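Local coordinates for protein tryptophan halogenase (Shewanella frigidimarina, PDB 2PYX) that probably works as an FAD-dependent monooxygenase of the tryptophan halogenase family, at residues I45-S50 / V191-D196; T8-V13 / P41-T46. All blocks are in the same frame, centred on the assembly; numbering follows the deposited sequence. Where two conformers were deposited one is given.

Contact 1: residues I45-S50 / V191-D196; sequences ITLIES and VTHIRD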
ATOM      1  N   ILE A  45      25.287  -0.276  -8.834  1.00 12.14           N
ATOM      2  CA  ILE A  45      23.879  -0.232  -9.196  1.00 11.72           C
ATOM      3  C   ILE A  45      23.652   0.778 -10.329  1.00 12.38           C
ATOM      4  O   ILE A  45      24.046   1.938 -10.214  1.00 11.89           O
ATOM      5  CB  ILE A  45      23.034   0.180  -7.985  1.00 12.25           C
ATOM      6  CG1 ILE A  45      23.255  -0.738  -6.781  1.00 12.09           C
ATOM      7  CG2 ILE A  45      21.546   0.234  -8.375  1.00 11.97           C
ATOM      8  CD1 ILE A  45      22.819  -0.085  -5.509  1.00 12.13           C
ATOM      9  N   THR A  46      23.062   0.314 -11.424  1.00 11.06           N
ATOM     10  CA  THR A  46      22.700   1.138 -12.561  1.00 13.13           C
ATOM     11  C   THR A  46      21.195   1.027 -12.791  1.00 12.60           C
ATOM     12  O   THR A  46      20.645  -0.080 -12.832  1.00 13.56           O
ATOM     13  CB  THR A  46      23.458   0.680 -13.826  1.00 14.15           C
ATOM     14  OG1 THR A  46      24.880   0.753 -13.609  1.00 13.79           O
ATOM     15  CG2 THR A  46      23.060   1.520 -15.062  1.00 17.08           C
ATOM     16  N   LEU A  47      20.548   2.164 -12.992  1.00 10.83           N
ATOM     17  CA  LEU A  47      19.148   2.246 -13.293  1.00 11.42           C
ATOM     18  C   LEU A  47      18.978   2.788 -14.700  1.00 12.54           C
ATOM     19  O   LEU A  47      19.449   3.899 -14.983  1.00 12.67           O
ATOM     20  CB  LEU A  47      18.382   3.079 -12.251  1.00 12.14           C
ATOM     21  CG  LEU A  47      16.836   3.031 -12.345  1.00 12.52           C
ATOM     22  CD1 LEU A  47      16.214   3.263 -10.986  1.00 12.28           C
ATOM     23  CD2 LEU A  47      16.305   4.071 -13.300  1.00 12.26           C
ATOM     24  N   ILE A  48      18.322   2.016 -15.564  1.00 10.80           N
ATOM     25  CA  ILE A  48      18.049   2.412 -16.958  1.00 12.21           C
ATOM     26  C   ILE A  48      16.579   2.795 -17.003  1.00 11.51           C
ATOM     27  O   ILE A  48      15.694   1.958 -16.780  1.00 14.38           O
ATOM     28  CB  ILE A  48      18.323   1.278 -17.963  1.00 15.75           C
ATOM     29  CG1 ILE A  48      19.769   0.796 -17.862  1.00 19.03           C
ATOM     30  CG2 ILE A  48      17.988   1.784 -19.394  1.00 16.51           C
ATOM     31  CD1 ILE A  48      20.064  -0.492 -18.606  1.00 17.95           C
ATOM     32  N   GLU A  49      16.335   4.064 -17.319  1.00 13.88           N
ATOM     33  CA  GLU A  49      15.004   4.659 -17.359  1.00 14.52           C
ATOM     34  C   GLU A  49      14.657   5.046 -18.804  1.00 19.20           C
ATOM     35  O   GLU A  49      15.475   5.664 -19.480  1.00 20.68           O
ATOM     36  CB  GLU A  49      14.997   5.891 -16.437  1.00 14.47           C
ATOM     37  CG  GLU A  49      13.653   6.496 -16.278  1.00 16.52           C
ATOM     38  CD  GLU A  49      13.562   7.575 -15.241  1.00 23.75           C
ATOM     39  OE1 GLU A  49      14.591   7.993 -14.691  1.00 25.43           O
ATOM     40  OE2 GLU A  49      12.418   8.010 -14.982  1.00 27.12           O
ATOM     41  N   SER A  50      13.445   4.710 -19.231  1.00 21.83           N
ATOM     42  CA  SER A  50      12.954   5.099 -20.553  1.00 27.40           C
ATOM     43  C   SER A  50      12.917   6.616 -20.665  1.00 30.09           C
ATOM     44  O   SER A  50      12.511   7.294 -19.721  1.00 27.79           O
ATOM     45  CB  SER A  50      11.537   4.572 -20.771  1.00 30.19           C
ATOM     46  OG  SER A  50      11.062   4.966 -22.044  1.00 34.03           O
ATOM     47  N   VAL A 191      24.222   5.831  -7.287  1.00 11.39           N
ATOM     48  CA  VAL A 191      23.521   5.089  -8.326  1.00 11.96           C
ATOM     49  C   VAL A 191      23.782   5.737  -9.698  1.00 12.90           C
ATOM     50  O   VAL A 191      23.687   6.969  -9.850  1.00 12.83           O
ATOM     51  CB  VAL A 191      22.026   4.996  -8.003  1.00 10.84           C
ATOM     52  CG1 VAL A 191      21.261   4.285  -9.112  1.00 14.88           C
ATOM     53  CG2 VAL A 191      21.877   4.235  -6.678  1.00 13.23           C
ATOM     54  N   THR A 192      24.147   4.908 -10.666  1.00 13.88           N
ATOM     55  CA  THR A 192      24.334   5.358 -12.052  1.00 13.17           C
ATOM     56  C   THR A 192      22.999   5.364 -12.767  1.00 15.38           C
ATOM     57  O   THR A 192      22.259   4.379 -12.721  1.00 14.86           O
ATOM     58  CB  THR A 192      25.313   4.474 -12.772  1.00 14.04           C
ATOM     59  OG1 THR A 192      26.588   4.530 -12.102  1.00 14.98           O
ATOM     60  CG2 THR A 192      25.469   4.920 -14.240  1.00 16.52           C
ATOM     61  N   HIS A 193      22.682   6.484 -13.424  1.00 13.12           N
ATOM     62  CA  HIS A 193      21.401   6.688 -14.085  1.00 14.03           C
ATOM     63  C   HIS A 193      21.648   6.743 -15.596  1.00 15.97           C
ATOM     64  O   HIS A 193      22.463   7.546 -16.072  1.00 15.94           O
ATOM     65  CB  HIS A 193      20.817   7.999 -13.580  1.00 13.90           C
ATOM     66  CG  HIS A 193      19.407   8.269 -13.990  1.00 16.16           C
ATOM     67  ND1 HIS A 193      18.805   9.497 -13.818  1.00 15.85           N
ATOM     68  CD2 HIS A 193      18.460   7.454 -14.513  1.00 15.45           C
ATOM     69  CE1 HIS A 193      17.550   9.426 -14.219  1.00 14.50           C
ATOM     70  NE2 HIS A 193      17.320   8.202 -14.671  1.00 14.66           N
ATOM     71  N   ILE A 194      20.948   5.905 -16.343  1.00 13.20           N
ATOM     72  CA  ILE A 194      21.015   5.935 -17.821  1.00 13.52           C
ATOM     73  C   ILE A 194      19.615   6.184 -18.306  1.00 16.10           C
ATOM     74  O   ILE A 194      18.685   5.481 -17.903  1.00 15.73           O
ATOM     75  CB  ILE A 194      21.528   4.623 -18.421  1.00 13.74           C
ATOM     76  CG1 ILE A 194      22.949   4.347 -17.969  1.00 14.71           C
ATOM     77  CG2 ILE A 194      21.436   4.669 -19.960  1.00 18.22           C
ATOM     78  CD1 ILE A 194      23.443   2.973 -18.367  1.00 23.29           C
ATOM     79  N   ARG A 195      19.434   7.213 -19.148  1.00 17.27           N
ATOM     80  CA  ARG A 195      18.147   7.485 -19.775  0.50 19.66           C
ATOM     81  C   ARG A 195      18.175   6.969 -21.203  1.00 18.77           C
ATOM     82  O   ARG A 195      18.740   7.641 -22.082  1.00 21.59           O
ATOM     83  CB  ARG A 195      17.877   8.991 -19.817  0.50 20.68           C
ATOM     84  CG  ARG A 195      17.619   9.660 -18.478  0.50 27.28           C
ATOM     85  CD  ARG A 195      16.404   9.072 -17.792  0.50 33.58           C
ATOM     86  NE  ARG A 195      15.513  10.109 -17.265  0.50 37.24           N
ATOM     87  CZ  ARG A 195      14.274  10.347 -17.690  0.50 31.85           C
ATOM     88  NH1 ARG A 195      13.726   9.618 -18.658  0.50 31.93           N
ATOM     89  NH2 ARG A 195      13.570  11.318 -17.127  0.50 37.15           N
ATOM     90  N   ASP A 196      17.590   5.800 -21.447  1.00 18.03           N
ATOM     91  CA  ASP A 196      17.671   5.136 -22.763  1.00 19.01           C
ATOM     92  C   ASP A 196      16.700   3.971 -22.892  1.00 22.95           C
ATOM     93  O   ASP A 196      16.098   3.544 -21.899  1.00 20.70           O
ATOM     94  CB  ASP A 196      19.103   4.615 -22.956  1.00 17.44           C
ATOM     95  CG  ASP A 196      19.480   4.406 -24.431  1.00 21.26           C
ATOM     96  OD1 ASP A 196      18.621   4.621 -25.317  1.00 22.40           O
ATOM     97  OD2 ASP A 196      20.653   4.043 -24.661  1.00 20.37           O
TER
HETATM   98  O   HOH W   1      26.770   2.661 -10.187  1.00 20.77           O

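Contact 2: residues T8-V13 / P41-T46; sequences TEIIIV and PKLNIT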
ATOM      1  N   THR A   8      27.408  -8.439  -7.490  1.00 12.61           N
ATOM      2  CA  THR A   8      27.653  -7.017  -7.239  1.00 13.03           C
ATOM      3  C   THR A   8      27.114  -6.118  -8.335  1.00 10.98           C
ATOM      4  O   THR A   8      26.925  -4.926  -8.096  1.00 12.66           O
ATOM      5  CB  THR A   8      29.155  -6.722  -7.055  1.00 14.94           C
ATOM      6  OG1 THR A   8      29.847  -6.966  -8.282  1.00 15.10           O
ATOM      7  CG2 THR A   8      29.781  -7.566  -5.942  1.00 18.53           C
ATOM      8  N   GLU A   9      26.881  -6.648  -9.536  1.00 10.82           N
ATOM      9  CA  GLU A   9      26.461  -5.814 -10.653  1.00 10.71           C
ATOM     10  C   GLU A   9      24.968  -5.893 -10.810  1.00 11.68           C
ATOM     11  O   GLU A   9      24.449  -6.892 -11.313  1.00 12.72           O
ATOM     12  CB  GLU A   9      27.139  -6.259 -11.944  1.00 13.09           C
ATOM     13  CG  GLU A   9      28.676  -6.312 -11.843  1.00 14.56           C
ATOM     14  CD  GLU A   9      29.267  -4.966 -11.492  1.00 21.44           C
ATOM     15  OE1 GLU A   9      28.985  -4.011 -12.241  1.00 20.92           O
ATOM     16  OE2 GLU A   9      29.961  -4.857 -10.438  1.00 27.27           O
ATOM     17  N   ILE A  10      24.279  -4.829 -10.404  1.00 12.02           N
ATOM     18  CA  ILE A  10      22.823  -4.839 -10.293  1.00 10.66           C
ATOM     19  C   ILE A  10      22.259  -3.816 -11.253  1.00 10.11           C
ATOM     20  O   ILE A  10      22.621  -2.640 -11.176  1.00 11.32           O
ATOM     21  CB  ILE A  10      22.367  -4.417  -8.883  1.00 12.42           C
ATOM     22  CG1 ILE A  10      23.152  -5.152  -7.798  1.00 18.34           C
ATOM     23  CG2 ILE A  10      20.866  -4.681  -8.742  1.00 13.57           C
ATOM     24  CD1 ILE A  10      23.041  -6.624  -7.854  1.00 19.02           C
ATOM     25  N   ILE A  11      21.382  -4.271 -12.157  1.00 10.02           N
ATOM     26  CA  ILE A  11      20.760  -3.461 -13.161  1.00  9.43           C
ATOM     27  C   ILE A  11      19.261  -3.391 -12.927  1.00 11.01           C
ATOM     28  O   ILE A  11      18.571  -4.443 -12.932  1.00 10.60           O
ATOM     29  CB  ILE A  11      21.033  -3.990 -14.598  1.00 11.74           C
ATOM     30  CG1 ILE A  11      22.529  -4.259 -14.828  1.00 13.87           C
ATOM     31  CG2 ILE A  11      20.451  -3.049 -15.616  1.00 11.81           C
ATOM     32  CD1 ILE A  11      23.366  -3.074 -14.665  1.00 18.97           C
ATOM     33  N   ILE A  12      18.753  -2.184 -12.707  1.00 10.63           N
ATOM     34  CA  ILE A  12      17.330  -1.904 -12.524  1.00 10.30           C
ATOM     35  C   ILE A  12      16.775  -1.336 -13.809  1.00 13.10           C
ATOM     36  O   ILE A  12      17.274  -0.329 -14.314  1.00 11.76           O
ATOM     37  CB  ILE A  12      17.114  -0.909 -11.369  1.00 10.79           C
ATOM     38  CG1 ILE A  12      17.742  -1.445 -10.069  1.00 10.85           C
ATOM     39  CG2 ILE A  12      15.653  -0.577 -11.252  1.00 12.82           C
ATOM     40  CD1 ILE A  12      17.887  -0.382  -9.016  1.00 12.45           C
ATOM     41  N   VAL A  13      15.746  -1.981 -14.344  1.00 11.10           N
ATOM     42  CA  VAL A  13      15.194  -1.602 -15.624  1.00 10.36           C
ATOM     43  C   VAL A  13      13.859  -0.939 -15.348  1.00 11.43           C
ATOM     44  O   VAL A  13      12.865  -1.621 -14.998  1.00 11.93           O
ATOM     45  CB  VAL A  13      15.048  -2.812 -16.566  1.00 11.39           C
ATOM     46  CG1 VAL A  13      14.583  -2.349 -17.938  1.00 13.64           C
ATOM     47  CG2 VAL A  13      16.389  -3.531 -16.700  1.00 13.67           C
ATOM     48  N   PRO A  41      32.469   0.737  -3.037  1.00 19.65           N
ATOM     49  CA  PRO A  41      31.273   0.087  -2.493  1.00 18.35           C
ATOM     50  C   PRO A  41      31.056  -1.324  -3.009  1.00 15.64           C
ATOM     51  O   PRO A  41      31.530  -1.692  -4.088  1.00 16.72           O
ATOM     52  CB  PRO A  41      30.155   0.989  -2.975  1.00 21.59           C
ATOM     53  CG  PRO A  41      30.652   1.555  -4.235  1.00 27.73           C
ATOM     54  CD  PRO A  41      32.132   1.709  -4.093  1.00 21.87           C
ATOM     55  N   LYS A  42      30.314  -2.098  -2.222  1.00 12.28           N
ATOM     56  CA  LYS A  42      29.998  -3.451  -2.598  1.00 11.97           C
ATOM     57  C   LYS A  42      29.284  -3.548  -3.933  1.00 12.71           C
ATOM     58  O   LYS A  42      29.675  -4.356  -4.797  1.00 13.10           O
ATOM     59  CB  LYS A  42      29.124  -4.127  -1.523  1.00 10.91           C
ATOM     60  CG  LYS A  42      28.941  -5.621  -1.749  1.00 14.05           C
ATOM     61  CD  LYS A  42      27.915  -6.236  -0.811  1.00 12.78           C
ATOM     62  CE  LYS A  42      28.277  -6.154   0.614  1.00 16.21           C
ATOM     63  NZ  LYS A  42      27.227  -6.835   1.498  1.00 16.10           N
ATOM     64  N   LEU A  43      28.189  -2.797  -4.078  1.00 11.30           N
ATOM     65  CA  LEU A  43      27.303  -2.950  -5.201  1.00 10.92           C
ATOM     66  C   LEU A  43      27.496  -1.825  -6.201  1.00 11.19           C
ATOM     67  O   LEU A  43      27.607  -0.651  -5.819  1.00 12.83           O
ATOM     68  CB  LEU A  43      25.822  -2.903  -4.788  1.00 10.99           C
ATOM     69  CG  LEU A  43      25.379  -3.960  -3.776  1.00 11.11           C
ATOM     70  CD1 LEU A  43      23.891  -3.815  -3.550  1.00 10.19           C
ATOM     71  CD2 LEU A  43      25.728  -5.358  -4.228  1.00 13.17           C
ATOM     72  N   ASN A  44      27.459  -2.205  -7.464  1.00 12.44           N
ATOM     73  CA  ASN A  44      27.467  -1.262  -8.572  0.50 11.94           C
ATOM     74  C   ASN A  44      26.072  -1.297  -9.164  1.00 11.74           C
ATOM     75  O   ASN A  44      25.694  -2.246  -9.860  1.00 12.36           O
ATOM     76  CB  ASN A  44      28.520  -1.638  -9.621  0.50 12.96           C
ATOM     77  CG  ASN A  44      28.622  -0.606 -10.747  0.50 10.02           C
ATOM     78  OD1 ASN A  44      28.361   0.573 -10.543  0.50 15.10           O
ATOM     79  ND2 ASN A  44      28.989  -1.068 -11.946  0.50 15.99           N
ATOM     80  N   ILE A  45      25.287  -0.276  -8.834  1.00 12.14           N
ATOM     81  CA  ILE A  45      23.879  -0.232  -9.196  1.00 11.72           C
ATOM     82  C   ILE A  45      23.652   0.778 -10.329  1.00 12.38           C
ATOM     83  O   ILE A  45      24.046   1.938 -10.214  1.00 11.89           O
ATOM     84  CB  ILE A  45      23.034   0.180  -7.985  1.00 12.25           C
ATOM     85  CG1 ILE A  45      23.255  -0.738  -6.781  1.00 12.09           C
ATOM     86  CG2 ILE A  45      21.546   0.234  -8.375  1.00 11.97           C
ATOM     87  CD1 ILE A  45      22.819  -0.085  -5.509  1.00 12.13           C
ATOM     88  N   THR A  46      23.062   0.314 -11.424  1.00 11.06           N
ATOM     89  CA  THR A  46      22.700   1.138 -12.561  1.00 13.13           C
ATOM     90  C   THR A  46      21.195   1.027 -12.791  1.00 12.60           C
ATOM     91  O   THR A  46      20.645  -0.080 -12.832  1.00 13.56           O
ATOM     92  CB  THR A  46      23.458   0.680 -13.826  1.00 14.15           C
ATOM     93  OG1 THR A  46      24.880   0.753 -13.609  1.00 13.79           O
ATOM     94  CG2 THR A  46      23.060   1.520 -15.062  1.00 17.08           C
TER

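Contact 1: residues I45-S50 / V191-D196
An extended Glu49, its CG anti to the backbone N (chi1 -174°), and a His193 ring swung the same way (chi1 -171°) bring the carboxylate and the imidazole edge together. The two planes are close to coplanar, and His193 NE2 donates to the anti lone pair of Glu49 OE1 over 2.7 Å, a His-carboxylate bond that is bent and leaves the oxygen slightly out of the ring plane. Arg195, folded back at its middle torsions, lays its guanidinium almost parallel to the carboxylate, with Glu49 CD over its centre. OE1 stands 3.5 Å from Arg195 NE, a salt bridge of charge alone, since no N-H points at the oxygen. Arg195 was modelled in two conformers, so the stack is certain for one of them only. The His193 bond, with Arg195 nearby, may tend to keep Glu49 ionised.

Beneath these groups, 192-195 forms the edge strand beside 44-49 in the parallel part of the mixed sheet of a Rossmann-type domain, consistent with the predicted FAD site: Leu47 lies next to Gly15 and Ile48 next to Val198. Five main-chain bonds join the strands, among them Leu47 N to Thr192 O at 2.8 Å and Asp196 N to Glu49 O at 2.9 Å, the latter the most bent of the ladder. Leu47 and Glu49 also rest on Trp20 of helix 16-31, whose ring meets His193 edge-to-face.

The other face carries Thr46, Ile48, Thr192 and Ile194. Thr46 CG2 touches Ile194 CD1 at 3.6 Å, while its OG1 runs alongside Thr192 CB. At the start of the ladder Ile45 O accepts Thr192 N; a water also lies 2.8 Å from Ile45 O and 2.7 Å from Thr192 OG1. At the far end Asp196 turns its carboxylate to Asn217 and the backbone of Gln216.

Contact 2: residues T8-V13 / P41-T46
The Glu9 carboxylate and the Asn44 amide cross at an angle rather than stack, their planes 51° apart. Asn44 ND2 donates to the syn lone pair of Glu9 OE1 over 3.0 Å, the oxygen lying in the amide plane, and Asn44 CB sits 3.6 Å from both OE1 and OE2. Glu9 is bent at chi2 (-59°), which brings its carboxylate nearer to Asn44. Asn44 was modelled in two conformers, so the bond is established for one of them only. With an alanine in place of Glu9, the Asn44 amide is likely to lose this acceptor and be less fixed in its rotation.

Four main-chain bonds hold the parallel pair, from Asn44 N on Thr8 O at 2.8 Å to Ile12 N on Thr46 O. This is the first beta-alpha-beta crossover of the Rossmann-type domain: strand 9-13 runs into the glycine-rich turn containing Gly15 and Gly16, predicted to bind FAD, and helix 16-31 packs on the Ile10, Ile12 and Ile45 face. There Ile12 CD1 touches Ile45 CG2 at 3.8 Å. On the reverse face Ile11 CD1 lies alongside Thr46 CB, also at 3.8 Å.

The charged and amide groups thus meet at the more exposed strand start, where solvent probably weakens their bond, while the buried Ile11-Thr46 and Ile12-Ile45 pairs add only apolar contact to a backbone ladder that runs throughout.

From the N terminus, strand 9-13 comes first; the chain then passes through helix 16-31 and returns at 41-46, where contact 2 closes a short loop. Strand 44-49 carries on directly into contact 1, whose partner 191-196 arrives only after a long excursion of about 140 residues that includes helix 174-187. The two closures neither nest nor cross: they follow one another and share Ile45 and Thr46. Strand 44-49 is therefore flanked by 9-13 and by the edge strand 192-195. Beyond the shared residues, Ile48 N lies 2.9 Å from Ile12 O, a probable hydrogen bond, and Leu47 packs on Ile12, tying both contacts into one sheet.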